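Local coordinates for protein dTDP-glucose 4,6-dehydratase (Klebsiella pneumoniae, PDB 5U4Q) that binds NAD and probably dehydrates dTDP-glucose to its 4-keto-6-deoxy form, at residues 37-42 with 188-193; 76-81 with 117-122. All coordinates share one frame; numbering follows the deposited sequence.

Contact 1: residues 37-42 with 188-193; sequences NDYYDV and WGRPDM. With NAD (nicotinamide-adenine-dinucleotide), chain C.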
loop_
_atom_site.group_PDB
_atom_site.type_symbol
_atom_site.label_atom_id
_atom_site.label_comp_id
_atom_site.label_asym_id
_atom_site.label_seq_id
_atom_site.Cartn_x
_atom_site.Cartn_y
_atom_site.Cartn_z
ATOM N N ASN A 37 -0.164 -16.221 16.410
ATOM C CA ASN A 37 -0.815 -16.977 15.326
ATOM C C ASN A 37 -0.038 -18.244 15.008
ATOM O O ASN A 37 1.145 -18.374 15.355
ATOM C CB ASN A 37 -1.073 -16.130 14.078
ATOM C CG ASN A 37 0.194 -15.810 13.292
ATOM O OD1 ASN A 37 0.974 -16.701 12.969
ATOM N ND2 ASN A 37 0.394 -14.538 12.960
ATOM N N ASP A 38 -0.710 -19.183 14.341
ATOM C CA ASP A 38 -0.092 -20.464 14.035
ATOM C C ASP A 38 0.558 -20.591 12.657
ATOM O O ASP A 38 0.658 -21.703 12.133
ATOM C CB ASP A 38 -1.088 -21.624 14.309
ATOM C CG ASP A 38 -2.295 -21.615 13.398
ATOM O OD1 ASP A 38 -2.389 -20.768 12.482
ATOM O OD2 ASP A 38 -3.170 -22.502 13.609
ATOM N N TYR A 39 1.011 -19.484 12.067
ATOM C CA TYR A 39 1.693 -19.558 10.767
ATOM C C TYR A 39 2.842 -20.569 10.862
ATOM O O TYR A 39 3.142 -21.293 9.899
ATOM C CB TYR A 39 2.177 -18.180 10.300
ATOM C CG TYR A 39 3.083 -18.261 9.090
ATOM C CD1 TYR A 39 2.571 -18.486 7.812
ATOM C CD2 TYR A 39 4.452 -18.143 9.232
ATOM C CE1 TYR A 39 3.411 -18.577 6.710
ATOM C CE2 TYR A 39 5.300 -18.230 8.142
ATOM C CZ TYR A 39 4.781 -18.449 6.881
ATOM O OH TYR A 39 5.636 -18.533 5.796
ATOM N N TYR A 40 3.478 -20.613 12.025
ATOM C CA TYR A 40 4.476 -21.654 12.328
ATOM C C TYR A 40 4.269 -21.976 13.799
ATOM O O TYR A 40 3.496 -21.280 14.474
ATOM C CB TYR A 40 5.937 -21.294 11.965
ATOM C CG TYR A 40 6.549 -20.107 12.681
ATOM C CD1 TYR A 40 6.993 -20.216 13.997
ATOM C CD2 TYR A 40 6.722 -18.900 12.035
ATOM C CE1 TYR A 40 7.578 -19.143 14.651
ATOM C CE2 TYR A 40 7.301 -17.819 12.683
ATOM C CZ TYR A 40 7.735 -17.953 13.996
ATOM O OH TYR A 40 8.320 -16.862 14.642
ATOM N N ASP A 41 4.975 -22.994 14.288
ATOM C CA ASP A 41 4.798 -23.553 15.635
ATOM C C ASP A 41 4.620 -22.526 16.767
ATOM O O ASP A 41 5.567 -21.796 17.123
ATOM C CB ASP A 41 5.987 -24.474 15.958
ATOM C CG ASP A 41 5.708 -25.428 17.089
ATOM O OD1 ASP A 41 4.709 -25.255 17.830
ATOM O OD2 ASP A 41 6.502 -26.389 17.235
ATOM N N VAL A 42 3.409 -22.471 17.332
ATOM C CA VAL A 42 3.135 -21.567 18.448
ATOM C C VAL A 42 3.993 -21.890 19.692
ATOM O O VAL A 42 4.316 -20.995 20.478
ATOM C CB VAL A 42 1.625 -21.528 18.793
ATOM C CG1 VAL A 42 1.369 -20.662 20.023
ATOM C CG2 VAL A 42 0.832 -21.010 17.597
ATOM N N TRP A 188 16.738 -18.933 17.485
ATOM C CA TRP A 188 15.331 -18.571 17.638
ATOM C C TRP A 188 14.724 -18.062 16.327
ATOM O O TRP A 188 13.724 -17.334 16.339
ATOM C CB TRP A 188 15.119 -17.547 18.772
ATOM C CG TRP A 188 15.706 -17.990 20.062
ATOM C CD1 TRP A 188 16.858 -17.562 20.623
ATOM C CD2 TRP A 188 15.142 -18.948 20.957
ATOM N NE1 TRP A 188 17.069 -18.216 21.835
ATOM C CE2 TRP A 188 16.036 -19.080 22.047
ATOM C CE3 TRP A 188 13.990 -19.751 20.920
ATOM C CZ2 TRP A 188 15.796 -19.967 23.115
ATOM C CZ3 TRP A 188 13.758 -20.655 21.986
ATOM C CH2 TRP A 188 14.672 -20.747 23.058
ATOM N N GLY A 189 15.327 -18.458 15.188
ATOM C CA GLY A 189 14.848 -18.100 13.874
ATOM C C GLY A 189 13.481 -18.663 13.532
ATOM O O GLY A 189 12.822 -19.309 14.370
ATOM N N ARG A 190 13.039 -18.400 12.313
ATOM C CA ARG A 190 11.749 -18.929 11.895
ATOM C C ARG A 190 11.920 -20.187 11.028
ATOM O O ARG A 190 12.793 -20.230 10.134
ATOM C CB ARG A 190 10.896 -17.849 11.263
ATOM C CG ARG A 190 11.629 -17.007 10.285
ATOM C CD ARG A 190 10.860 -15.762 9.958
ATOM N NE ARG A 190 9.648 -16.068 9.227
ATOM C CZ ARG A 190 8.942 -15.160 8.554
ATOM N NH1 ARG A 190 9.335 -13.880 8.502
ATOM N NH2 ARG A 190 7.853 -15.540 7.905
ATOM N N PRO A 191 11.107 -21.234 11.293
ATOM C CA PRO A 191 11.291 -22.514 10.597
ATOM C C PRO A 191 11.118 -22.507 9.084
ATOM O O PRO A 191 11.613 -23.429 8.420
ATOM C CB PRO A 191 10.256 -23.451 11.237
ATOM C CG PRO A 191 9.397 -22.601 12.097
ATOM C CD PRO A 191 10.099 -21.315 12.372
ATOM N N ASP A 192 10.413 -21.508 8.565
ATOM C CA ASP A 192 10.134 -21.401 7.133
ATOM C C ASP A 192 11.156 -20.609 6.335
ATOM O O ASP A 192 10.967 -20.410 5.132
ATOM C CB ASP A 192 8.746 -20.747 6.911
ATOM C CG ASP A 192 8.686 -19.319 7.432
ATOM O OD1 ASP A 192 9.244 -19.079 8.530
ATOM O OD2 ASP A 192 8.111 -18.434 6.750
HETATM N N MSE A 193 12.240 -20.166 6.980
HETATM C CA MSE A 193 13.235 -19.359 6.285
HETATM C C MSE A 193 14.654 -19.635 6.673
HETATM O O MSE A 193 14.935 -20.216 7.726
HETATM C CB MSE A 193 13.014 -17.874 6.608
HETATM C CG MSE A 193 11.596 -17.424 6.323
HETATM SE SE MSE A 193 11.449 -15.463 6.230
HETATM C CE MSE A 193 9.752 -15.410 5.239
HETATM P PA NAD C . 7.928 -13.810 12.629
HETATM O O1A NAD C . 8.829 -14.707 13.386
HETATM O O2A NAD C . 6.741 -14.367 11.869
HETATM O O5B NAD C . 7.434 -12.656 13.648
HETATM C C5B NAD C . 6.316 -11.807 13.423
HETATM C C4B NAD C . 5.389 -11.926 14.622
HETATM O O4B NAD C . 4.262 -11.091 14.297
HETATM C C3B NAD C . 4.878 -13.339 14.863
HETATM O O3B NAD C . 5.238 -13.892 16.139
HETATM C C2B NAD C . 3.369 -13.190 14.668
HETATM O O2B NAD C . 2.596 -14.002 15.574
HETATM C C1B NAD C . 3.106 -11.694 14.824
HETATM N N9A NAD C . 1.912 -11.227 14.100
HETATM C C8A NAD C . 1.605 -11.454 12.802
HETATM N N7A NAD C . 0.429 -10.899 12.499
HETATM C C5A NAD C . -0.021 -10.289 13.606
HETATM C C6A NAD C . -1.244 -9.544 13.968
HETATM N N6A NAD C . -2.207 -9.303 13.089
HETATM N N1A NAD C . -1.322 -9.110 15.227
HETATM C C2A NAD C . -0.379 -9.338 16.152
HETATM N N3A NAD C . 0.749 -10.034 15.902
HETATM C C4A NAD C . 0.950 -10.518 14.647
HETATM O O3 NAD C . 8.731 -12.969 11.511
HETATM P PN NAD C . 10.068 -12.087 11.665
HETATM O O1N NAD C . 10.467 -11.884 13.068
HETATM O O2N NAD C . 11.014 -12.671 10.617
HETATM O O5D NAD C . 9.516 -10.723 11.052
HETATM C C5D NAD C . 9.524 -9.459 11.709
HETATM C C4D NAD C . 9.269 -8.415 10.636
HETATM O O4D NAD C . 10.424 -8.315 9.771
HETATM C C3D NAD C . 8.080 -8.624 9.705
HETATM O O3D NAD C . 7.464 -7.352 9.490
HETATM C C2D NAD C . 8.685 -9.082 8.399
HETATM O O2D NAD C . 7.910 -8.703 7.242
HETATM C C1D NAD C . 10.035 -8.394 8.404
HETATM N N1N NAD C . 11.057 -9.144 7.649
HETATM C C2N NAD C . 11.716 -10.210 8.159
HETATM C C3N NAD C . 12.686 -10.899 7.412
HETATM C C7N NAD C . 13.473 -12.115 7.919
HETATM O O7N NAD C . 14.422 -12.549 7.250
HETATM N N7N NAD C . 13.160 -12.775 9.047
HETATM C C4N NAD C . 12.939 -10.493 6.120
HETATM C C5N NAD C . 12.246 -9.407 5.604
HETATM C C6N NAD C . 11.289 -8.753 6.372
#
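Tyr39 and Asp192 join the two loops through one polar bond. In the conformer described, the hydroxyl OH of Tyr39 donates to OD2 of Asp192 at 2.7 Å. OD2 lies at the edge of the Tyr39 ring, and the ring and carboxylate planes stand 78° apart. The hydroxyl meets OD2 from above the carboxylate plane, 39° out of it. That leaves the syn lone pairs of both oxygens to Arg190. Arg190 grips Asp192 side-on: NE reaches OD1 at 3.1 Å and NH2 reaches OD2 at 3.1 Å. OD2 thus accepts two bonds, which would favour a charged carboxylate.

Beside this pair, Pro191 lies over one face of the Tyr40 ring. Its CD sits 3.9 Å from the ring centroid, in a CH-pi contact over the face. CG of Tyr40 stands between its backbone N and carbonyl carbon (chi1 62°), and the ring extends from there to the cofactor. O1A of NAD lies at the ring edge and accepts from OH of Tyr40 at a short 2.5 Å. NH1 of Arg190 bonds O2N at 3.0 Å, so each loop supplies a side chain to the pyrophosphate.

Further out, NH2 of Arg190 also bonds the backbone O of Ala89. With Asp192, this fixes the turn of the guanidinium group. Lys45 makes a cation-pi contact with Tyr40 and is itself bonded to NAD. Asn37 begins an Asx turn: its OD1 accepts from N of Tyr39 at 2.9 Å. Its ND2 lies 3.3 Å from C8A of the adenine. Arg190 to Met193 form a type I beta turn, which places Asp192 beside the arginine.

The arrangement belongs to the NAD site of a Rossmann-fold epimerase/dehydratase, where loops after two parallel strands close over the cofactor pyrophosphate.

Contact 2: residues 76-81 with 117-122; sequences TEQFDR and RHTKVK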
loop_
_atom_site.group_PDB
_atom_site.type_symbol
_atom_site.label_atom_id
_atom_site.label_comp_id
_atom_site.label_asym_id
_atom_site.label_seq_id
_atom_site.Cartn_x
_atom_site.Cartn_y
_atom_site.Cartn_z
ATOM N N THR A 76 -3.087 3.612 27.375
ATOM C CA THR A 76 -2.666 3.261 28.741
ATOM C C THR A 76 -1.143 3.300 28.937
ATOM O O THR A 76 -0.644 3.635 30.009
ATOM C CB THR A 76 -3.188 1.871 29.158
ATOM O OG1 THR A 76 -2.716 0.855 28.253
ATOM C CG2 THR A 76 -4.688 1.839 29.140
ATOM N N GLU A 77 -0.397 2.961 27.893
ATOM C CA GLU A 77 1.041 2.837 28.051
ATOM C C GLU A 77 1.878 4.079 27.783
ATOM O O GLU A 77 2.965 4.204 28.363
ATOM C CB GLU A 77 1.550 1.646 27.227
ATOM C CG GLU A 77 0.956 0.310 27.655
ATOM C CD GLU A 77 1.386 -0.189 29.032
ATOM O OE1 GLU A 77 2.395 0.276 29.571
ATOM O OE2 GLU A 77 0.702 -1.097 29.561
ATOM N N GLN A 78 1.399 4.965 26.904
ATOM C CA GLN A 78 2.107 6.201 26.570
ATOM C C GLN A 78 3.596 5.935 26.226
ATOM O O GLN A 78 4.514 6.374 26.912
ATOM C CB GLN A 78 1.937 7.228 27.710
ATOM C CG GLN A 78 0.471 7.567 28.008
ATOM C CD GLN A 78 -0.219 8.355 26.896
ATOM O OE1 GLN A 78 0.279 9.386 26.445
ATOM N NE2 GLN A 78 -1.388 7.886 26.476
ATOM N N PHE A 79 3.798 5.182 25.144
ATOM C CA PHE A 79 5.108 4.834 24.663
ATOM C C PHE A 79 5.974 6.008 24.231
ATOM O O PHE A 79 5.482 6.985 23.647
ATOM C CB PHE A 79 4.963 3.868 23.464
ATOM C CG PHE A 79 4.301 2.574 23.825
ATOM C CD1 PHE A 79 4.939 1.685 24.693
ATOM C CD2 PHE A 79 3.064 2.233 23.313
ATOM C CE1 PHE A 79 4.339 0.511 25.053
ATOM C CE2 PHE A 79 2.444 1.054 23.683
ATOM C CZ PHE A 79 3.104 0.174 24.533
ATOM N N ASP A 80 7.268 5.896 24.490
ATOM C CA ASP A 80 8.239 6.842 24.006
ATOM C C ASP A 80 8.614 6.499 22.568
ATOM O O ASP A 80 8.718 7.378 21.733
ATOM C CB ASP A 80 9.465 6.844 24.913
ATOM C CG ASP A 80 9.114 7.275 26.319
ATOM O OD1 ASP A 80 8.659 8.439 26.474
ATOM O OD2 ASP A 80 9.243 6.465 27.247
ATOM N N ARG A 81 8.814 5.214 22.272
ATOM C CA ARG A 81 9.160 4.785 20.935
ATOM C C ARG A 81 8.460 3.479 20.602
ATOM O O ARG A 81 8.052 2.733 21.485
ATOM C CB ARG A 81 10.663 4.625 20.821
ATOM C CG ARG A 81 11.363 5.973 21.051
ATOM C CD ARG A 81 12.824 5.988 20.760
ATOM N NE ARG A 81 13.369 7.222 21.303
ATOM C CZ ARG A 81 14.652 7.427 21.585
ATOM N NH1 ARG A 81 15.568 6.455 21.416
ATOM N NH2 ARG A 81 15.014 8.598 22.083
ATOM N N ARG A 117 0.228 8.789 16.471
ATOM C CA ARG A 117 -0.288 10.130 16.273
ATOM C C ARG A 117 -0.932 10.671 17.546
ATOM O O ARG A 117 -0.567 11.753 18.039
ATOM C CB ARG A 117 -1.319 10.105 15.153
ATOM C CG ARG A 117 -2.072 11.410 14.938
ATOM C CD ARG A 117 -3.200 11.156 13.987
ATOM N NE ARG A 117 -4.037 12.338 13.840
ATOM C CZ ARG A 117 -5.196 12.363 13.189
ATOM N NH1 ARG A 117 -5.689 11.274 12.614
ATOM N NH2 ARG A 117 -5.866 13.513 13.087
ATOM N N HIS A 118 -1.905 9.947 18.059
ATOM C CA HIS A 118 -2.678 10.458 19.208
ATOM C C HIS A 118 -1.940 10.506 20.529
ATOM O O HIS A 118 -2.322 11.289 21.415
ATOM C CB HIS A 118 -4.012 9.741 19.295
ATOM C CG HIS A 118 -4.862 9.959 18.084
ATOM N ND1 HIS A 118 -5.406 11.191 17.777
ATOM C CD2 HIS A 118 -5.211 9.131 17.071
ATOM C CE1 HIS A 118 -6.067 11.104 16.635
ATOM N NE2 HIS A 118 -5.981 9.865 16.195
ATOM N N THR A 119 -0.891 9.698 20.674
ATOM C CA THR A 119 -0.100 9.711 21.914
ATOM C C THR A 119 1.288 10.338 21.722
ATOM O O THR A 119 2.128 10.271 22.616
ATOM C CB THR A 119 0.010 8.315 22.563
ATOM O OG1 THR A 119 0.804 7.455 21.733
ATOM C CG2 THR A 119 -1.357 7.693 22.799
ATOM N N LYS A 120 1.530 10.934 20.560
ATOM C CA LYS A 120 2.773 11.642 20.291
ATOM C C LYS A 120 4.036 10.840 20.548
ATOM O O LYS A 120 4.974 11.271 21.216
ATOM C CB LYS A 120 2.797 12.987 21.027
ATOM C CG LYS A 120 1.687 13.913 20.530
ATOM C CD LYS A 120 1.916 15.357 20.939
ATOM C CE LYS A 120 0.877 16.272 20.296
ATOM N NZ LYS A 120 1.174 17.714 20.525
ATOM N N VAL A 121 4.024 9.637 19.993
ATOM C CA VAL A 121 5.216 8.769 20.010
ATOM C C VAL A 121 6.384 9.492 19.332
ATOM O O VAL A 121 6.231 10.078 18.241
ATOM C CB VAL A 121 4.899 7.428 19.342
ATOM C CG1 VAL A 121 6.175 6.655 18.989
ATOM C CG2 VAL A 121 3.996 6.623 20.252
ATOM N N LYS A 122 7.552 9.475 19.980
ATOM C CA LYS A 122 8.688 10.256 19.479
ATOM C C LYS A 122 9.450 9.650 18.309
ATOM O O LYS A 122 10.163 10.371 17.611
ATOM C CB LYS A 122 9.629 10.620 20.621
ATOM C CG LYS A 122 8.957 11.555 21.614
ATOM C CD LYS A 122 9.928 12.190 22.591
ATOM C CE LYS A 122 9.253 13.305 23.391
ATOM N NZ LYS A 122 8.221 12.788 24.327
HETATM O O HOH W 1 1.489 5.254 23.407
HETATM O O HOH W 2 3.176 8.361 24.290
HETATM O O HOH W 3 6.326 9.835 23.270
#
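Two helix-to-strand connections of the Rossmann fold run side by side here. Helix 67-77 leads into strand 81-84, and helix 98-118 leads into strand 123-129, its parallel neighbour in the sheet. The second helix ends in a Schellman motif with Lys120, at positive phi, as the C-prime residue.

A single direct hydrogen bond joins the segments: N of Lys122 donates to O of Asp80 at 3.0 Å. Val121 packs beside it with both methyls. CG1 is anti to the backbone N (chi1 164°) and lies 3.8 Å from O of Asp80. CG2 lies 3.7 Å from O of Phe79. The Phe79 ring itself turns away, onto Val31 and Leu7 of the sheet.

Nearer the helix ends, three waters bridge the segments, two of them between backbone carbonyls. One accepts from N of Phe79 and donates to OG1 of Thr119 at 2.8 Å; this hydroxyl also bonds O of Gly115. Two more donate to O of Phe79. Of these, one also reaches O of Thr119 at 2.7 Å, and the other O of Lys120 at 2.8 Å. Next to the helix ends, in the conformer described, NE2 of Gln78 lies 3.7 Å from methyl CG2 of Thr119 and bonds O of Ala75.

The polar contact is thus mostly solvent-mediated. Waters give the carbonyls of Phe79, Thr119 and Lys120 donors where the backbones are too far apart to bond directly.

Overall arrangement
Contact 2 (76-81 with 117-122) falls between the two segments of contact 1 (37-42 with 188-193) in chain order. Their centres lie 30 Å apart, and the nearest atoms about 19 Å, so they do not touch. Both lie in connections of the same parallel sheet. Contact 1 uses loops that follow strands 29-34 and 176-185, on the side where NAD binds. Contact 2 uses turns that lead into strands 81-84 and 123-129, and the side chain of Phe79 is about 13 Å from NAD. One contact therefore shapes the cofactor site, while the other joins neighbouring connections at the opposite end of the strands.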